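Local atomic coordinates of HI0065 (Haemophilus influenzae, PDB entry 1HTW), a protein that is required for forming the threonylcarbamoyl group on adenosine in tRNAs that read codons beginning with adenine, and binds ATP and magnesium. Residues M35-G40 / E113-G118; E124-V129 / A144-G149. One frame throughout, in Å; residues are numbered along the deposited sequence.

Overall arrangement
Contact 1 and contact 2 follow one another along the chain, contact 1 closing before contact 2 opens, and their centres lie about 12 Å apart. Both draw on the same mixed sheet, in which strands 34-39 and 127-134 run parallel as neighbours; probable hydrogen bonds from V129 N to Y37 O and from N39 N to V129 O, each 2.8 Å, tie them together. A125 packs on Y37, and the E124 carbonyl on M35. Contact 1 lies where strands 34-39 and 109-113 meet the metal-binding loops, contact 2 on the other side of strand 34-39, so contact 1 serves the nucleotide and metal end, contact 2 the attachment of the C-terminal helix.

Contact 1 of 2, residues M35-G40 / E113-G118; sequences MVYLNG and EWSEKG. With NA (sodium ion), chain F; MG (magnesium ion), chain E; MG (magnesium ion), chain D.
Y37 meets S115 through the face of its ring: S115 CB sits over the centre, 3.6 Å from the centroid and 14° off the normal, a CH-pi contact. The Y37 hydroxyl is anchored separately, on the carbonyl of P123. With chi1 at 51°, S115 OG is turned between backbone N and carbonyl carbon and reaches a sodium ion at 2.7 Å.

L38 uses its backbone and its side chain for different tasks. Its carbonyl oxygen coordinates the same sodium and also accepts a hydrogen bond from a water, which in turn accepts one from W114 N, both at 2.7 Å; ion and water thus join strand to loop where no direct hydrogen bond crosses. The side chain lies against E113, CD1 being 4.2 Å from CG.

N39 adds OD1 as a further sodium ligand, at 3.0 Å, and the carbonyl of I112 completes the four protein oxygens around the ion. With OD1 on the ion and ND2 hydrogen-bonded to N130 OD1, both ends of the amide are occupied, which should hold its rotation.

G40 binds a magnesium ion through its carbonyl oxygen, at 2.4 Å. One of the waters on that metal rests over the W114 ring, offset toward the rim. A second magnesium is held by E113 OE1 at 2.2 Å together with T47, while H83 NE2 is hydrogen-bonded to OE2, so that metal and histidine together should restrain the carboxylate's rotation.

The strand leading into the phosphate loop (Walker A) and the magnesium-binding E113 at the end of the neighbouring parallel strand place this contact at the nucleotide site of a P-loop NTPase fold.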
loop_
_atom_site.group_PDB
_atom_site.type_symbol
_atom_site.label_atom_id
_atom_site.label_comp_id
_atom_site.label_asym_id
_atom_site.label_seq_id
_atom_site.Cartn_x
_atom_site.Cartn_y
_atom_site.Cartn_z
ATOM N N MET A 35 7.180 -3.160 0.510
ATOM C CA MET A 35 6.833 -1.811 1.030
ATOM C C MET A 35 6.137 -1.031 -0.090
ATOM O O MET A 35 6.688 -0.758 -1.142
ATOM C CB MET A 35 8.076 -1.102 1.519
ATOM C CG MET A 35 8.899 -2.018 2.494
ATOM S SD MET A 35 7.941 -2.119 4.197
ATOM C CE MET A 35 7.884 -0.343 4.668
ATOM N N VAL A 36 4.891 -0.625 0.216
ATOM C CA VAL A 36 4.117 0.151 -0.772
ATOM C C VAL A 36 3.786 1.493 -0.093
ATOM O O VAL A 36 3.024 1.489 0.871
ATOM C CB VAL A 36 2.831 -0.564 -1.117
ATOM C CG1 VAL A 36 2.111 0.171 -2.293
ATOM C CG2 VAL A 36 3.125 -1.996 -1.705
ATOM N N TYR A 37 4.257 2.591 -0.693
ATOM C CA TYR A 37 3.908 3.907 -0.141
ATOM C C TYR A 37 2.759 4.470 -0.971
ATOM O O TYR A 37 2.889 4.574 -2.181
ATOM C CB TYR A 37 5.094 4.852 -0.317
ATOM C CG TYR A 37 6.285 4.634 0.596
ATOM C CD1 TYR A 37 6.441 3.504 1.394
ATOM C CD2 TYR A 37 7.281 5.592 0.594
ATOM C CE1 TYR A 37 7.589 3.358 2.186
ATOM C CE2 TYR A 37 8.411 5.463 1.380
ATOM C CZ TYR A 37 8.546 4.346 2.163
ATOM O OH TYR A 37 9.696 4.247 2.945
ATOM N N LEU A 38 1.624 4.771 -0.299
ATOM C CA LEU A 38 0.440 5.278 -0.949
ATOM C C LEU A 38 0.378 6.807 -0.720
ATOM O O LEU A 38 0.365 7.269 0.405
ATOM C CB LEU A 38 -0.844 4.666 -0.347
ATOM C CG LEU A 38 -0.948 3.139 -0.408
ATOM C CD1 LEU A 38 -2.157 2.656 0.375
ATOM C CD2 LEU A 38 -0.943 2.689 -1.848
ATOM N N ASN A 39 0.503 7.532 -1.837
ATOM C CA ASN A 39 0.629 8.990 -1.794
ATOM C C ASN A 39 -0.535 9.660 -2.543
ATOM O O ASN A 39 -1.193 9.140 -3.399
ATOM C CB ASN A 39 1.928 9.368 -2.517
ATOM C CG ASN A 39 3.180 8.859 -1.810
ATOM O OD1 ASN A 39 3.220 8.810 -0.556
ATOM N ND2 ASN A 39 4.147 8.455 -2.619
ATOM N N GLY A 40 -0.841 10.877 -2.023
ATOM C CA GLY A 40 -2.007 11.578 -2.610
ATOM C C GLY A 40 -2.653 12.411 -1.493
ATOM O O GLY A 40 -2.338 12.303 -0.321
ATOM N N GLU A 113 0.257 4.880 4.333
ATOM C CA GLU A 113 -0.213 6.257 4.062
ATOM C C GLU A 113 0.578 7.194 4.926
ATOM O O GLU A 113 1.037 6.858 6.027
ATOM C CB GLU A 113 -1.716 6.388 4.353
ATOM C CG GLU A 113 -2.587 5.566 3.424
ATOM C CD GLU A 113 -4.058 5.650 3.634
ATOM O OE1 GLU A 113 -4.590 6.805 3.697
ATOM O OE2 GLU A 113 -4.737 4.610 3.635
ATOM N N TRP A 114 0.974 8.368 4.373
ATOM C CA TRP A 114 1.816 9.304 5.080
ATOM C C TRP A 114 3.174 8.759 5.445
ATOM O O TRP A 114 3.749 8.982 6.520
ATOM C CB TRP A 114 1.095 9.798 6.359
ATOM C CG TRP A 114 0.069 10.840 6.058
ATOM C CD1 TRP A 114 -1.281 10.666 5.907
ATOM C CD2 TRP A 114 0.309 12.244 5.881
ATOM N NE1 TRP A 114 -1.880 11.864 5.635
ATOM C CE2 TRP A 114 -0.927 12.845 5.622
ATOM C CE3 TRP A 114 1.465 13.031 5.902
ATOM C CZ2 TRP A 114 -1.061 14.218 5.388
ATOM C CZ3 TRP A 114 1.327 14.401 5.683
ATOM C CH2 TRP A 114 0.073 14.972 5.426
ATOM N N SER A 115 3.837 8.110 4.459
ATOM C CA SER A 115 5.143 7.521 4.716
ATOM C C SER A 115 6.197 8.562 5.042
ATOM O O SER A 115 7.212 8.188 5.660
ATOM C CB SER A 115 5.564 6.743 3.450
ATOM O OG SER A 115 5.430 7.585 2.316
ATOM N N GLU A 116 6.008 9.819 4.618
ATOM C CA GLU A 116 6.993 10.846 4.940
ATOM C C GLU A 116 7.240 10.932 6.456
ATOM O O GLU A 116 8.331 11.306 6.905
ATOM C CB GLU A 116 6.544 12.248 4.516
ATOM C CG GLU A 116 5.949 12.527 3.216
ATOM C CD GLU A 116 4.455 12.321 3.104
ATOM O OE1 GLU A 116 4.023 11.146 3.097
ATOM O OE2 GLU A 116 3.713 13.319 2.975
ATOM N N LYS A 117 6.181 10.762 7.226
ATOM C CA LYS A 117 6.241 10.850 8.679
ATOM C C LYS A 117 7.176 9.802 9.271
ATOM O O LYS A 117 7.718 9.978 10.375
ATOM C CB LYS A 117 4.840 10.736 9.289
ATOM C CG LYS A 117 3.908 11.891 8.901
ATOM C CD LYS A 117 4.356 13.163 9.646
ATOM C CE LYS A 117 3.947 14.405 8.871
ATOM N NZ LYS A 117 3.411 15.475 9.770
ATOM N N GLY A 118 7.466 8.745 8.517
ATOM C CA GLY A 118 8.299 7.672 8.996
ATOM C C GLY A 118 9.721 7.718 8.460
ATOM O O GLY A 118 10.499 6.786 8.687
HETATM NA NA NA F . 2.771 7.164 1.884
HETATM MG MG MG E . -0.595 13.433 0.838
HETATM MG MG MG D . -6.673 7.313 4.050
HETATM O O HOH W 1 0.115 9.444 2.007
HETATM O O HOH W 2 -6.141 9.357 4.304
HETATM O O HOH W 3 -8.716 7.758 4.706
HETATM O O HOH W 4 -6.271 6.995 6.265
HETATM O O HOH W 5 -1.807 15.151 2.039
HETATM O O HOH W 6 -0.905 11.730 2.570
#

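Contact 2 of 2, residues E124-V129 / A144-G149; sequences EADILV and AQTNLG
D126 and Q145 are joined by the backbone bond that crosses this contact: Q145 N donates to D126 O at 2.9 Å, nearly straight at 168°. G149 CA adds a CA-H...O contact to the same oxygen, at 3.3 Å, and can come this close because glycine brings no side chain. Next to them, I127 and A144 form a non-hydrogen-bonded antiparallel pair with their CA atoms 4.5 Å apart.

Among side chains, the main polar link is a short bond of 2.6 Å from T146 OG1 to D126 OD1, on the anti lone pair of that oxygen. T146 holds OG1 between backbone N and carbonyl carbon (chi1 62°), where it also accepts from G149 N at 2.9 Å. T146 is thus the N-cap of helix 147-155, and its hydroxyl both makes the capping bond and ties the start of that helix to D126, just before strand 127-134. The aspartate is gripped from elsewhere as well: K32 makes a salt bridge with OD1, and M35 N bonds to OD2, which would be expected to favour its charged form. Q145 NE2 makes a weak bond back to A144 O.

Here the hairpin of strands 127-134 and 137-144, part of the central sheet, leads through the short link Q145-T146 into the C-terminal helix; I153 of that helix touches both I127 and A144, so the helix lies over their face of the sheet.

Van der Waals contacts fill in the rest. L128 sets CD1 against the Q145 amide, 3.7 Å from OE1. Q145 CB lies close to A125 O, a buried carbonyl oxygen for which the model offers no hydrogen-bond partner. L148 lays CB and CD2 beside the D126 carboxylate.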
loop_
_atom_site.group_PDB
_atom_site.type_symbol
_atom_site.label_atom_id
_atom_site.label_comp_id
_atom_site.label_asym_id
_atom_site.label_seq_id
_atom_site.Cartn_x
_atom_site.Cartn_y
_atom_site.Cartn_z
ATOM N N GLU A 124 12.741 1.521 2.912
ATOM C CA GLU A 124 12.514 2.236 1.668
ATOM C C GLU A 124 11.398 1.529 0.888
ATOM O O GLU A 124 11.211 0.331 1.066
ATOM C CB GLU A 124 13.771 2.284 0.807
ATOM C CG GLU A 124 13.611 3.071 -0.483
ATOM C CD GLU A 124 14.431 2.505 -1.627
ATOM O OE1 GLU A 124 15.484 1.885 -1.358
ATOM O OE2 GLU A 124 13.999 2.661 -2.789
ATOM N N ALA A 125 10.667 2.312 0.089
ATOM C CA ALA A 125 9.567 1.731 -0.667
ATOM C C ALA A 125 10.055 0.881 -1.846
ATOM O O ALA A 125 11.010 1.254 -2.498
ATOM C CB ALA A 125 8.680 2.828 -1.262
ATOM N N ASP A 126 9.273 -0.152 -2.145
ATOM C CA ASP A 126 9.542 -0.906 -3.375
ATOM C C ASP A 126 8.797 -0.191 -4.515
ATOM O O ASP A 126 9.242 -0.176 -5.647
ATOM C CB ASP A 126 9.062 -2.351 -3.267
ATOM C CG ASP A 126 9.975 -3.132 -2.330
ATOM O OD1 ASP A 126 11.142 -3.433 -2.745
ATOM O OD2 ASP A 126 9.604 -3.411 -1.173
ATOM N N ILE A 127 7.632 0.365 -4.146
ATOM C CA ILE A 127 6.816 1.017 -5.212
ATOM C C ILE A 127 6.061 2.198 -4.552
ATOM O O ILE A 127 5.702 2.103 -3.387
ATOM C CB ILE A 127 5.853 0.016 -5.810
ATOM C CG1 ILE A 127 5.071 0.548 -7.025
ATOM C CG2 ILE A 127 4.874 -0.511 -4.775
ATOM C CD1 ILE A 127 4.810 -0.581 -8.040
ATOM N N LEU A 128 6.045 3.293 -5.280
ATOM C CA LEU A 128 5.241 4.461 -4.857
ATOM C C LEU A 128 3.959 4.410 -5.662
ATOM O O LEU A 128 3.990 4.199 -6.868
ATOM C CB LEU A 128 5.927 5.791 -5.198
ATOM C CG LEU A 128 7.355 5.971 -4.781
ATOM C CD1 LEU A 128 7.858 7.380 -5.157
ATOM C CD2 LEU A 128 7.498 5.769 -3.277
ATOM N N VAL A 129 2.819 4.706 -4.998
ATOM C CA VAL A 129 1.572 4.785 -5.773
ATOM C C VAL A 129 1.086 6.237 -5.621
ATOM O O VAL A 129 0.678 6.606 -4.511
ATOM C CB VAL A 129 0.500 3.866 -5.118
ATOM C CG1 VAL A 129 -0.797 3.969 -5.890
ATOM C CG2 VAL A 129 0.970 2.409 -5.159
ATOM N N ALA A 144 8.445 2.445 -9.675
ATOM C CA ALA A 144 9.279 1.412 -9.016
ATOM C C ALA A 144 10.472 2.093 -8.367
ATOM O O ALA A 144 11.033 3.033 -8.980
ATOM C CB ALA A 144 9.786 0.434 -10.081
ATOM N N GLN A 145 10.846 1.647 -7.168
ATOM C CA GLN A 145 12.001 2.204 -6.498
ATOM C C GLN A 145 13.121 1.148 -6.347
ATOM O O GLN A 145 14.268 1.531 -6.164
ATOM C CB GLN A 145 11.649 2.664 -5.072
ATOM C CG GLN A 145 12.231 4.004 -4.697
ATOM C CD GLN A 145 11.374 5.161 -5.185
ATOM O OE1 GLN A 145 11.258 6.161 -4.481
ATOM N NE2 GLN A 145 10.748 4.979 -6.335
ATOM N N THR A 146 12.708 -0.099 -6.386
ATOM C CA THR A 146 13.685 -1.207 -6.228
ATOM C C THR A 146 13.559 -2.119 -7.406
ATOM O O THR A 146 12.643 -2.092 -8.210
ATOM C CB THR A 146 13.384 -2.009 -4.941
ATOM O OG1 THR A 146 12.066 -2.578 -5.072
ATOM C CG2 THR A 146 13.515 -1.184 -3.683
ATOM N N ASN A 147 14.449 -3.161 -7.435
ATOM C CA ASN A 147 14.276 -4.208 -8.421
ATOM C C ASN A 147 12.947 -4.915 -8.280
ATOM O O ASN A 147 12.311 -5.294 -9.264
ATOM C CB ASN A 147 15.451 -5.214 -8.139
ATOM C CG ASN A 147 15.528 -6.237 -9.242
ATOM O OD1 ASN A 147 15.933 -5.919 -10.370
ATOM N ND2 ASN A 147 15.114 -7.467 -8.933
ATOM N N LEU A 148 12.505 -5.152 -7.039
ATOM C CA LEU A 148 11.206 -5.816 -6.847
ATOM C C LEU A 148 10.115 -4.894 -7.427
ATOM O O LEU A 148 9.208 -5.387 -8.081
ATOM C CB LEU A 148 10.964 -6.084 -5.338
ATOM C CG LEU A 148 9.565 -6.688 -5.031
ATOM C CD1 LEU A 148 9.242 -7.925 -5.815
ATOM C CD2 LEU A 148 9.434 -6.935 -3.533
ATOM N N GLY A 149 10.281 -3.594 -7.180
ATOM C CA GLY A 149 9.280 -2.644 -7.775
ATOM C C GLY A 149 9.194 -2.791 -9.264
ATOM O O GLY A 149 8.152 -2.818 -9.929
#